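Putative ADP-Ribosyltransferase Scabin (Streptomyces scabiei 87.22, PDB 5EWK) probably transfers ADP-ribose from NAD+ to a target molecule, and is seen here with the phenanthridinone inhibitor P34 bound in what is probably its active-site cleft. Local coordinates at residues Gly73-Ser78 and Val116-Asp121; Gln89-Lys94 and Gly165-Glu170; Asp144-Ile149 and Asp157-Ala162. All blocks are in the same frame, centred on the assembly; numbering follows the deposited sequence. Where two conformers were deposited one is given.

Overall arrangement
Three contacts surround the cleft that holds P34, and each touches the ligand. Interaction 1 lies about 4 Å from the centre of the chain and joins strand 75-79 of the four-stranded sheet to strand 115-119 of the three-stranded one. Interaction 3, about 10 Å from it centre to centre, joins helix 145-149 to strand 160-164, the neighbour of 115-119. Interaction 2 ties two loops together about 13 Å from interaction 1, touching it through Val-116 on Gly-166 and Arg-77 on Phe-91, and 19 Å from interaction 3. Along the chain the segments of interactions 1 and 2 alternate, while interaction 3 follows interaction 1 and is nested within interaction 2. Distant segments thus build one pocket.

Interaction 1 (Gly73-Ser78 and Val116-Asp121); sequences GTLYRS and VSTTYD. With P34 (N~2~,N~2~-dimethyl-N~1~-(6-oxo-5,6-dihydrophenanthridin-2-yl)glycinamide), chain B.
Arg-77 NH2 has two partners: Ser-117 O and, weakly, a water that also takes the N-H of Ser-117. The bond from Arg-77 NH2 to Ser-117 O is 2.9 Å long and nearly straight at 163°. The carbonyl oxygen lies in the guanidinium plane and is used on a lone pair. Arg-77 gets there by stretching its chain out with CG anti to the backbone N (chi1 179°), passing at about a right angle to Val-116, whose CG1 covers one guanidinium face. P34 lies over the other face, its CAJ 3.7 Å from Arg-77 CZ. A salt bridge from NE to Asp-79 further fixes the rotation of the group.

The backbones are joined by a single antiparallel hydrogen-bonded bridge: Tyr-76 N reaches Thr-119 O at 2.9 Å, and Thr-119 N returns to Tyr-76 O at 2.8 Å. The short strands are splayed, running 120° apart. Next to the bridge, Leu-75 lies beside Tyr-120 with CD2 3.5 Å from Tyr-120 CD1, while the Tyr-76 ring turns its edge to the carbonyl oxygens of Thr-119 and Tyr-120. Thr-119 OG1 accepts from Asp-121 N, an ST turn, and also hydrogen-bonds Gln-158 O.

At the far end Ser-78 pins the lactam of P34 through a backbone pair, its N donating to OAD at 2.8 Å and its O accepting from NAN. Ser-117 CB presses on the ring system 3.3 Å from CAI, and its OG hydrogen-bonds both Tyr-106 OH and Glu-160. Arg-77, Ser-117 and Glu-160 match the Arg-Ser-Glu signature of this ADP-ribosyltransferase class, and P34 probably occupies its nicotinamide pocket.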
loop_
_atom_site.group_PDB
_atom_site.type_symbol
_atom_site.label_atom_id
_atom_site.label_comp_id
_atom_site.label_asym_id
_atom_site.label_seq_id
_atom_site.Cartn_x
_atom_site.Cartn_y
_atom_site.Cartn_z
ATOM N N GLY A 73 7.449 -8.502 3.488
ATOM C CA GLY A 73 8.467 -7.669 2.898
ATOM C C GLY A 73 8.003 -6.227 2.744
ATOM O O GLY A 73 6.835 -5.898 2.915
ATOM N N THR A 74 8.971 -5.358 2.458
ATOM C CA THR A 74 8.676 -3.955 2.208
ATOM C C THR A 74 7.755 -3.840 1.006
ATOM O O THR A 74 7.981 -4.480 -0.027
ATOM C CB THR A 74 9.974 -3.192 1.955
ATOM O OG1 THR A 74 10.871 -3.405 3.051
ATOM C CG2 THR A 74 9.729 -1.700 1.782
ATOM N N LEU A 75 6.723 -3.013 1.151
ATOM C CA LEU A 75 5.861 -2.601 0.055
ATOM C C LEU A 75 6.096 -1.127 -0.234
ATOM O O LEU A 75 6.775 -0.416 0.515
ATOM C CB LEU A 75 4.385 -2.842 0.386
ATOM C CG LEU A 75 3.968 -4.268 0.719
ATOM C CD1 LEU A 75 2.517 -4.315 1.211
ATOM C CD2 LEU A 75 4.238 -5.231 -0.435
ATOM N N TYR A 76 5.523 -0.661 -1.336
ATOM C CA TYR A 76 5.807 0.679 -1.816
ATOM C C TYR A 76 4.511 1.341 -2.248
ATOM O O TYR A 76 3.561 0.676 -2.646
ATOM C CB TYR A 76 6.832 0.668 -2.979
ATOM C CG TYR A 76 8.034 -0.168 -2.603
ATOM C CD1 TYR A 76 8.054 -1.517 -2.870
ATOM C CD2 TYR A 76 9.097 0.393 -1.983
ATOM C CE1 TYR A 76 9.135 -2.321 -2.486
ATOM C CE2 TYR A 76 10.189 -0.399 -1.595
ATOM C CZ TYR A 76 10.183 -1.731 -1.868
ATOM O OH TYR A 76 11.249 -2.512 -1.456
ATOM N N ARG A 77 4.481 2.662 -2.155
ATOM C CA ARG A 77 3.375 3.433 -2.716
ATOM C C ARG A 77 3.905 4.740 -3.277
ATOM O O ARG A 77 4.511 5.541 -2.547
ATOM C CB ARG A 77 2.292 3.722 -1.666
ATOM C CG ARG A 77 1.142 4.552 -2.221
ATOM C CD ARG A 77 0.022 4.796 -1.181
ATOM N NE ARG A 77 -0.827 5.910 -1.622
ATOM C CZ ARG A 77 -1.836 5.811 -2.469
ATOM N NH1 ARG A 77 -2.504 6.916 -2.817
ATOM N NH2 ARG A 77 -2.211 4.640 -2.967
ATOM N N SER A 78 3.647 4.936 -4.573
ATOM C CA SER A 78 3.846 6.202 -5.253
ATOM C C SER A 78 2.690 7.134 -4.873
ATOM O O SER A 78 1.522 6.747 -4.972
ATOM C CB SER A 78 3.887 5.935 -6.768
ATOM O OG SER A 78 4.023 7.163 -7.443
ATOM N N VAL A 116 -6.336 1.536 0.164
ATOM C CA VAL A 116 -5.112 2.233 -0.226
ATOM C C VAL A 116 -4.231 1.254 -0.985
ATOM O O VAL A 116 -3.837 0.209 -0.439
ATOM C CB VAL A 116 -4.354 2.813 0.977
ATOM C CG1 VAL A 116 -3.007 3.405 0.524
ATOM C CG2 VAL A 116 -5.222 3.888 1.679
ATOM N N SER A 117 -3.877 1.625 -2.214
ATOM C CA SER A 117 -3.083 0.765 -3.084
ATOM C C SER A 117 -1.599 0.895 -2.782
ATOM O O SER A 117 -1.067 1.998 -2.643
ATOM C CB SER A 117 -3.301 1.106 -4.550
ATOM O OG SER A 117 -4.640 0.851 -4.913
ATOM N N THR A 118 -0.940 -0.258 -2.719
ATOM C CA THR A 118 0.512 -0.360 -2.627
ATOM C C THR A 118 0.972 -1.400 -3.642
ATOM O O THR A 118 0.160 -2.096 -4.267
ATOM C CB THR A 118 0.969 -0.771 -1.220
ATOM O OG1 THR A 118 0.632 -2.138 -1.015
ATOM C CG2 THR A 118 0.323 0.141 -0.143
ATOM N N THR A 119 2.286 -1.563 -3.770
ATOM C CA THR A 119 2.856 -2.517 -4.701
ATOM C C THR A 119 4.039 -3.263 -4.085
ATOM O O THR A 119 4.770 -2.734 -3.244
ATOM C CB THR A 119 3.311 -1.812 -6.004
ATOM O OG1 THR A 119 3.889 -2.754 -6.903
ATOM C CG2 THR A 119 4.294 -0.686 -5.726
ATOM N N TYR A 120 4.215 -4.491 -4.561
ATOM C CA TYR A 120 5.421 -5.251 -4.264
ATOM C C TYR A 120 6.664 -4.678 -4.950
ATOM O O TYR A 120 7.804 -5.018 -4.566
ATOM C CB TYR A 120 5.246 -6.694 -4.722
ATOM C CG TYR A 120 4.274 -7.529 -3.931
ATOM C CD1 TYR A 120 4.582 -7.978 -2.655
ATOM C CD2 TYR A 120 3.096 -7.983 -4.516
ATOM C CE1 TYR A 120 3.703 -8.802 -1.949
ATOM C CE2 TYR A 120 2.205 -8.792 -3.823
ATOM C CZ TYR A 120 2.526 -9.221 -2.534
ATOM O OH TYR A 120 1.685 -10.043 -1.803
ATOM N N ASP A 121 6.469 -3.845 -5.977
ATOM C CA ASP A 121 7.537 -3.427 -6.887
ATOM C C ASP A 121 8.109 -2.076 -6.483
ATOM O O ASP A 121 7.475 -1.017 -6.686
ATOM C CB ASP A 121 6.954 -3.378 -8.301
ATOM C CG ASP A 121 7.977 -3.024 -9.375
ATOM O OD1 ASP A 121 9.174 -2.817 -9.073
ATOM O OD2 ASP A 121 7.523 -2.933 -10.564
HETATM C CAA P34 B . -5.860 6.676 -2.699
HETATM N N P34 B . -5.955 7.313 -4.007
HETATM C CAB P34 B . -5.297 8.588 -3.935
HETATM C CA P34 B . -5.290 6.503 -5.003
HETATM C C P34 B . -5.773 6.456 -6.470
HETATM O O P34 B . -6.905 6.856 -6.771
HETATM N NAM P34 B . -4.916 5.904 -7.393
HETATM C CAP P34 B . -3.611 5.455 -7.062
HETATM C CAK P34 B . -3.225 4.127 -7.267
HETATM C CAU P34 B . -1.910 3.747 -6.888
HETATM C CAT P34 B . -1.363 2.393 -7.056
HETATM C CAI P34 B . -2.118 1.349 -7.587
HETATM C CAF P34 B . -1.562 0.095 -7.729
HETATM C CAE P34 B . -0.257 -0.176 -7.295
HETATM C CAH P34 B . 0.503 0.864 -6.749
HETATM C CAS P34 B . -0.049 2.128 -6.622
HETATM C CAQ P34 B . 0.815 3.183 -6.087
HETATM O OAD P34 B . 1.975 2.990 -5.708
HETATM N NAN P34 B . 0.269 4.412 -5.954
HETATM C CAR P34 B . -1.063 4.714 -6.354
HETATM C CAJ P34 B . -1.476 6.034 -6.155
HETATM C CAG P34 B . -2.735 6.379 -6.541
HETATM O O HOH W 1 -5.104 3.970 -3.427
#

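Interaction 2 (Gln89-Lys94 and Gly165-Glu170); sequences QGFLPK and GGIRTE. With P34 (N~2~,N~2~-dimethyl-N~1~-(6-oxo-5,6-dihydrophenanthridin-2-yl)glycinamide), chain B.
Phe-91 and Ile-167 clasp backbones at the tight centre of this contact. Phe-91 N donates to Ile-167 O at 2.9 Å, and Ile-167 N answers to Phe-91 O at 3.0 Å, making a single antiparallel hydrogen-bonded bridge between two loops. A glycine precedes each of the bridged residues, and here the main chains pack closely: Gly-90 CA approaches Ile-167 O at 3.3 Å and Gly-166 CA approaches Phe-91 O at 3.2 Å, both as CA-H...O contacts. Each oxygen therefore serves an N-H and a C-H at once. It can come this close because the glycine carries no side chain, and both glycines take up a positive phi that turns the alpha carbon's bare side to the oxygen.

On one side of the bridge the Phe-91 and Ile-167 side chains run into the core. Phe-91 CG is anti to the carbonyl carbon (chi1 -71°), which carries the ring towards Arg-77 and an edge-to-face meeting with Tyr-135; Ile-167 CD1 approaches it obliquely.

The margins are looser. Pro-93 lays its ring along Gly-165, with CD 3.7 Å from Gly-165 O and no polar bond between them. Past it Lys-94 is exposed, and its NZ comes within 3.2 Å of P34 N, a weak and doubtful hydrogen bond. At the other end a water spans the gap, donating weakly to Gln-89 O and accepting from Thr-169 N. Arg-168 points away, bridging NE to Glu-170 OE2 at 2.8 Å, while its NH1 binds the carbonyls of His-50 and Ala-52. Main-chain bonds thus join the two loops, and the charged pair braces 165-170 itself.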
loop_
_atom_site.group_PDB
_atom_site.type_symbol
_atom_site.label_atom_id
_atom_site.label_comp_id
_atom_site.label_asym_id
_atom_site.label_seq_id
_atom_site.Cartn_x
_atom_site.Cartn_y
_atom_site.Cartn_z
ATOM N N GLN A 89 -0.730 11.337 9.357
ATOM C CA GLN A 89 -2.041 10.704 9.225
ATOM C C GLN A 89 -2.001 9.227 8.887
ATOM O O GLN A 89 -3.033 8.553 9.028
ATOM C CB GLN A 89 -2.845 11.338 8.088
ATOM C CG GLN A 89 -3.217 12.740 8.286
ATOM C CD GLN A 89 -3.951 13.290 7.074
ATOM O OE1 GLN A 89 -4.124 12.609 6.046
ATOM N NE2 GLN A 89 -4.353 14.520 7.179
ATOM N N GLY A 90 -0.887 8.751 8.363
ATOM C CA GLY A 90 -0.847 7.508 7.621
ATOM C C GLY A 90 -1.477 7.713 6.250
ATOM O O GLY A 90 -1.694 8.842 5.795
ATOM N N PHE A 91 -1.789 6.589 5.601
ATOM C CA PHE A 91 -2.532 6.591 4.340
ATOM C C PHE A 91 -4.011 6.336 4.618
ATOM O O PHE A 91 -4.398 5.245 5.057
ATOM C CB PHE A 91 -1.982 5.554 3.366
ATOM C CG PHE A 91 -0.633 5.914 2.796
ATOM C CD1 PHE A 91 -0.519 6.928 1.851
ATOM C CD2 PHE A 91 0.506 5.250 3.218
ATOM C CE1 PHE A 91 0.698 7.280 1.321
ATOM C CE2 PHE A 91 1.750 5.590 2.694
ATOM C CZ PHE A 91 1.853 6.602 1.748
ATOM N N LEU A 92 -4.844 7.342 4.334
ATOM C CA LEU A 92 -6.273 7.146 4.518
ATOM C C LEU A 92 -6.936 6.849 3.185
ATOM O O LEU A 92 -6.556 7.434 2.165
ATOM C CB LEU A 92 -6.913 8.384 5.138
ATOM C CG LEU A 92 -6.494 8.704 6.569
ATOM C CD1 LEU A 92 -6.874 10.148 6.915
ATOM C CD2 LEU A 92 -7.149 7.740 7.542
ATOM N N PRO A 93 -7.909 5.942 3.159
ATOM C CA PRO A 93 -8.646 5.691 1.921
ATOM C C PRO A 93 -9.618 6.818 1.631
ATOM O O PRO A 93 -10.053 7.551 2.528
ATOM C CB PRO A 93 -9.392 4.391 2.219
ATOM C CG PRO A 93 -9.668 4.480 3.657
ATOM C CD PRO A 93 -8.454 5.146 4.272
ATOM N N LYS A 94 -9.998 6.905 0.358
ATOM C CA LYS A 94 -10.924 7.951 -0.072
ATOM C C LYS A 94 -12.313 7.779 0.551
ATOM O O LYS A 94 -12.903 8.752 1.029
ATOM C CB LYS A 94 -11.018 7.964 -1.593
ATOM C CG LYS A 94 -9.746 8.370 -2.325
ATOM C CD LYS A 94 -10.078 8.670 -3.789
ATOM C CE LYS A 94 -8.903 8.450 -4.734
ATOM N NZ LYS A 94 -8.011 9.644 -4.875
ATOM N N GLY A 165 -9.128 0.047 4.507
ATOM C CA GLY A 165 -9.019 0.962 5.622
ATOM C C GLY A 165 -7.692 1.694 5.688
ATOM O O GLY A 165 -7.456 2.440 6.646
ATOM N N GLY A 166 -6.850 1.545 4.699
ATOM C CA GLY A 166 -5.583 2.251 4.670
ATOM C C GLY A 166 -4.549 1.665 5.609
ATOM O O GLY A 166 -4.577 0.491 5.966
ATOM N N ILE A 167 -3.617 2.530 6.010
ATOM C CA ILE A 167 -2.374 2.101 6.658
ATOM C C ILE A 167 -1.981 3.136 7.699
ATOM O O ILE A 167 -1.752 4.310 7.358
ATOM C CB ILE A 167 -1.241 1.943 5.625
ATOM C CG1 ILE A 167 -1.666 1.053 4.432
ATOM C CG2 ILE A 167 0.042 1.439 6.320
ATOM C CD1 ILE A 167 -0.645 1.031 3.320
ATOM N N ARG A 168 -1.911 2.729 8.972
ATOM C CA ARG A 168 -1.499 3.638 10.034
ATOM C C ARG A 168 -0.047 4.077 9.846
ATOM O O ARG A 168 0.784 3.363 9.268
ATOM C CB ARG A 168 -1.657 2.969 11.403
ATOM C CG ARG A 168 -3.098 2.736 11.789
ATOM C CD ARG A 168 -3.261 2.555 13.279
ATOM N NE ARG A 168 -2.638 1.322 13.734
ATOM C CZ ARG A 168 -3.178 0.114 13.600
ATOM N NH1 ARG A 168 -4.361 -0.033 13.006
ATOM N NH2 ARG A 168 -2.529 -0.952 14.056
ATOM N N THR A 169 0.264 5.260 10.379
ATOM C CA THR A 169 1.593 5.823 10.176
ATOM C C THR A 169 2.692 4.939 10.768
ATOM O O THR A 169 3.804 4.922 10.228
ATOM C CB THR A 169 1.673 7.232 10.760
ATOM O OG1 THR A 169 2.979 7.773 10.531
ATOM C CG2 THR A 169 1.385 7.230 12.246
ATOM N N GLU A 170 2.380 4.167 11.816
ATOM C CA GLU A 170 3.394 3.300 12.431
ATOM C C GLU A 170 3.908 2.234 11.454
ATOM O O GLU A 170 4.920 1.576 11.763
ATOM C CB GLU A 170 2.833 2.621 13.693
ATOM C CG GLU A 170 1.806 1.556 13.412
ATOM C CD GLU A 170 0.922 1.257 14.601
ATOM O OE1 GLU A 170 1.242 0.314 15.362
ATOM O OE2 GLU A 170 -0.092 1.971 14.771
HETATM C CAA P34 B . -5.860 6.676 -2.699
HETATM N N P34 B . -5.955 7.313 -4.007
HETATM C CAB P34 B . -5.297 8.588 -3.935
HETATM C CA P34 B . -5.290 6.503 -5.003
HETATM C C P34 B . -5.773 6.456 -6.470
HETATM O O P34 B . -6.905 6.856 -6.771
HETATM N NAM P34 B . -4.916 5.904 -7.393
HETATM C CAP P34 B . -3.611 5.455 -7.062
HETATM C CAK P34 B . -3.225 4.127 -7.267
HETATM C CAU P34 B . -1.910 3.747 -6.888
HETATM C CAT P34 B . -1.363 2.393 -7.056
HETATM C CAI P34 B . -2.118 1.349 -7.587
HETATM C CAF P34 B . -1.562 0.095 -7.729
HETATM C CAE P34 B . -0.257 -0.176 -7.295
HETATM C CAH P34 B . 0.503 0.864 -6.749
HETATM C CAS P34 B . -0.049 2.128 -6.622
HETATM C CAQ P34 B . 0.815 3.183 -6.087
HETATM O OAD P34 B . 1.975 2.990 -5.708
HETATM N NAN P34 B . 0.269 4.412 -5.954
HETATM C CAR P34 B . -1.063 4.714 -6.354
HETATM C CAJ P34 B . -1.476 6.034 -6.155
HETATM C CAG P34 B . -2.735 6.379 -6.541
HETATM O O HOH W 2 -2.184 6.584 11.092
#

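Interaction 3 (Asp144-Ile149 and Asp157-Ala162); sequences DVNKTI and DQVEVA. With P34 (N~2~,N~2~-dimethyl-N~1~-(6-oxo-5,6-dihydrophenanthridin-2-yl)glycinamide), chain B.
Val-145, Glu-160 and Asn-146 have the most surface buried here. Val-145 opens helix 145-149, and its N-H reaches Glu-160 O at 3.0 Å in a fairly straight bond of 163°, the donor tilted from the carbonyl plane. Beside this bond the side chains cross obliquely: Val-145 CG2 lies 3.7 Å from Glu-160 CG and also reaches Ala-162 CB at 4.1 Å.

Glu-160 extends with CG anti to the backbone N (chi1 -178°), which carries the chain past the valine methyl and on towards P34. There OE1 stands 3.5 Å from CAF of the ligand. Gln-158, two residues earlier, touches the same ligand carbon, consistent with the Q-x-E pattern of the family.

Asn-146 ND2 brushes Val-159 loosely but bonds to Ala-156 O; its OD1 takes the NE2 of His-153, and close to it lies a water that accepts from Glu-160 N. A second water donates to Asp-144 OD1 and Glu-160 O and accepts from Asn-146 N. Asp-144 forms an antiparallel non-hydrogen-bonded pair with Val-161, where edge strand 143-144 leads into the helix. It is also the N-cap, with OD1 receiving Lys-147 N at 3.1 Å from above the carboxylate plane, while OD2 hydrogen-bonds Tyr-120 OH.

Backbone bonding, capping and water together tie the helix start to the strand, so the glutamate leaves a well-braced backbone and its carboxylate faces the ligand pocket.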
loop_
_atom_site.group_PDB
_atom_site.type_symbol
_atom_site.label_atom_id
_atom_site.label_comp_id
_atom_site.label_asym_id
_atom_site.label_seq_id
_atom_site.Cartn_x
_atom_site.Cartn_y
_atom_site.Cartn_z
ATOM N N ASP A 144 -3.893 -9.229 -1.595
ATOM C CA ASP A 144 -3.023 -9.418 -2.754
ATOM C C ASP A 144 -3.924 -9.416 -3.988
ATOM O O ASP A 144 -4.718 -10.340 -4.188
ATOM C CB ASP A 144 -2.218 -10.707 -2.614
ATOM C CG ASP A 144 -1.204 -10.888 -3.737
ATOM O OD1 ASP A 144 -1.594 -10.739 -4.907
ATOM O OD2 ASP A 144 -0.052 -11.254 -3.464
ATOM N N VAL A 145 -3.821 -8.362 -4.801
ATOM C CA VAL A 145 -4.792 -8.164 -5.867
ATOM C C VAL A 145 -4.709 -9.299 -6.881
ATOM O O VAL A 145 -5.731 -9.875 -7.273
ATOM C CB VAL A 145 -4.586 -6.791 -6.530
ATOM C CG1 VAL A 145 -5.374 -6.695 -7.851
ATOM C CG2 VAL A 145 -5.025 -5.687 -5.584
ATOM N N ASN A 146 -3.505 -9.609 -7.361
ATOM C CA ASN A 146 -3.411 -10.608 -8.417
ATOM C C ASN A 146 -3.811 -11.997 -7.932
ATOM O O ASN A 146 -4.328 -12.793 -8.722
ATOM C CB ASN A 146 -2.017 -10.617 -9.009
ATOM C CG ASN A 146 -1.730 -9.393 -9.825
ATOM O OD1 ASN A 146 -2.597 -8.536 -10.027
ATOM N ND2 ASN A 146 -0.505 -9.311 -10.327
ATOM N N LYS A 147 -3.596 -12.311 -6.648
ATOM C CA LYS A 147 -4.071 -13.587 -6.116
ATOM C C LYS A 147 -5.588 -13.604 -5.967
ATOM O O LYS A 147 -6.210 -14.678 -5.979
ATOM C CB LYS A 147 -3.415 -13.880 -4.762
ATOM C CG LYS A 147 -1.936 -14.157 -4.827
ATOM C CD LYS A 147 -1.407 -14.471 -3.414
ATOM C CE LYS A 147 0.081 -14.754 -3.410
ATOM N NZ LYS A 147 0.393 -15.934 -4.254
ATOM N N THR A 148 -6.195 -12.432 -5.812
ATOM C CA THR A 148 -7.633 -12.306 -5.633
ATOM C C THR A 148 -8.385 -12.244 -6.961
ATOM O O THR A 148 -9.418 -12.902 -7.096
ATOM C CB THR A 148 -7.934 -11.058 -4.790
ATOM O OG1 THR A 148 -7.294 -11.198 -3.517
ATOM C CG2 THR A 148 -9.427 -10.885 -4.545
ATOM N N ILE A 149 -7.908 -11.477 -7.951
ATOM C CA ILE A 149 -8.625 -11.328 -9.217
ATOM C C ILE A 149 -7.861 -11.934 -10.398
ATOM O O ILE A 149 -8.313 -11.813 -11.546
ATOM C CB ILE A 149 -8.987 -9.859 -9.497
ATOM C CG1 ILE A 149 -7.740 -9.016 -9.806
ATOM C CG2 ILE A 149 -9.791 -9.267 -8.315
ATOM C CD1 ILE A 149 -8.075 -7.604 -10.387
ATOM N N ASP A 157 0.665 -6.082 -13.991
ATOM C CA ASP A 157 2.070 -5.748 -13.751
ATOM C C ASP A 157 2.263 -4.691 -12.670
ATOM O O ASP A 157 3.421 -4.390 -12.344
ATOM C CB ASP A 157 2.740 -5.279 -15.044
ATOM C CG ASP A 157 3.159 -6.425 -15.945
ATOM O OD1 ASP A 157 3.159 -7.598 -15.497
ATOM O OD2 ASP A 157 3.500 -6.139 -17.110
ATOM N N GLN A 158 1.194 -4.196 -12.039
ATOM C CA GLN A 158 1.318 -3.306 -10.897
ATOM C C GLN A 158 1.559 -4.071 -9.604
ATOM O O GLN A 158 1.884 -3.437 -8.588
ATOM C CB GLN A 158 0.067 -2.463 -10.697
ATOM C CG GLN A 158 -0.261 -1.487 -11.820
ATOM C CD GLN A 158 -1.408 -0.563 -11.401
ATOM O OE1 GLN A 158 -2.501 -1.030 -10.989
ATOM N NE2 GLN A 158 -1.167 0.738 -11.484
ATOM N N VAL A 159 1.402 -5.402 -9.646
ATOM C CA VAL A 159 1.599 -6.330 -8.530
ATOM C C VAL A 159 1.156 -5.672 -7.224
ATOM O O VAL A 159 1.931 -5.477 -6.259
ATOM C CB VAL A 159 3.043 -6.870 -8.511
ATOM C CG1 VAL A 159 3.257 -7.786 -9.705
ATOM C CG2 VAL A 159 4.083 -5.755 -8.511
ATOM N N GLU A 160 -0.129 -5.350 -7.193
ATOM C CA GLU A 160 -0.715 -4.496 -6.184
ATOM C C GLU A 160 -1.100 -5.280 -4.936
ATOM O O GLU A 160 -1.545 -6.431 -5.010
ATOM C CB GLU A 160 -1.964 -3.811 -6.757
ATOM C CG GLU A 160 -2.632 -2.864 -5.805
ATOM C CD GLU A 160 -3.882 -2.200 -6.362
ATOM O OE1 GLU A 160 -4.099 -2.251 -7.586
ATOM O OE2 GLU A 160 -4.619 -1.614 -5.541
ATOM N N VAL A 161 -0.958 -4.621 -3.790
ATOM C CA VAL A 161 -1.528 -5.052 -2.523
ATOM C C VAL A 161 -2.432 -3.912 -2.057
ATOM O O VAL A 161 -1.980 -2.768 -1.922
ATOM C CB VAL A 161 -0.440 -5.384 -1.479
ATOM C CG1 VAL A 161 -1.088 -5.756 -0.134
ATOM C CG2 VAL A 161 0.464 -6.503 -1.998
ATOM N N ALA A 162 -3.700 -4.218 -1.825
ATOM C CA ALA A 162 -4.697 -3.209 -1.500
ATOM C C ALA A 162 -5.023 -3.292 -0.015
ATOM O O ALA A 162 -5.433 -4.355 0.471
ATOM C CB ALA A 162 -5.958 -3.420 -2.328
HETATM C CAA P34 B . -5.860 6.676 -2.699
HETATM N N P34 B . -5.955 7.313 -4.007
HETATM C CAB P34 B . -5.297 8.588 -3.935
HETATM C CA P34 B . -5.290 6.503 -5.003
HETATM C C P34 B . -5.773 6.456 -6.470
HETATM O O P34 B . -6.905 6.856 -6.771
HETATM N NAM P34 B . -4.916 5.904 -7.393
HETATM C CAP P34 B . -3.611 5.455 -7.062
HETATM C CAK P34 B . -3.225 4.127 -7.267
HETATM C CAU P34 B . -1.910 3.747 -6.888
HETATM C CAT P34 B . -1.363 2.393 -7.056
HETATM C CAI P34 B . -2.118 1.349 -7.587
HETATM C CAF P34 B . -1.562 0.095 -7.729
HETATM C CAE P34 B . -0.257 -0.176 -7.295
HETATM C CAH P34 B . 0.503 0.864 -6.749
HETATM C CAS P34 B . -0.049 2.128 -6.622
HETATM C CAQ P34 B . 0.815 3.183 -6.087
HETATM O OAD P34 B . 1.975 2.990 -5.708
HETATM N NAN P34 B . 0.269 4.412 -5.954
HETATM C CAR P34 B . -1.063 4.714 -6.354
HETATM C CAJ P34 B . -1.476 6.034 -6.155
HETATM C CAG P34 B . -2.735 6.379 -6.541
HETATM O O HOH W 3 -0.837 -8.652 -6.531
HETATM O O HOH W 4 -1.802 -5.889 -9.486
#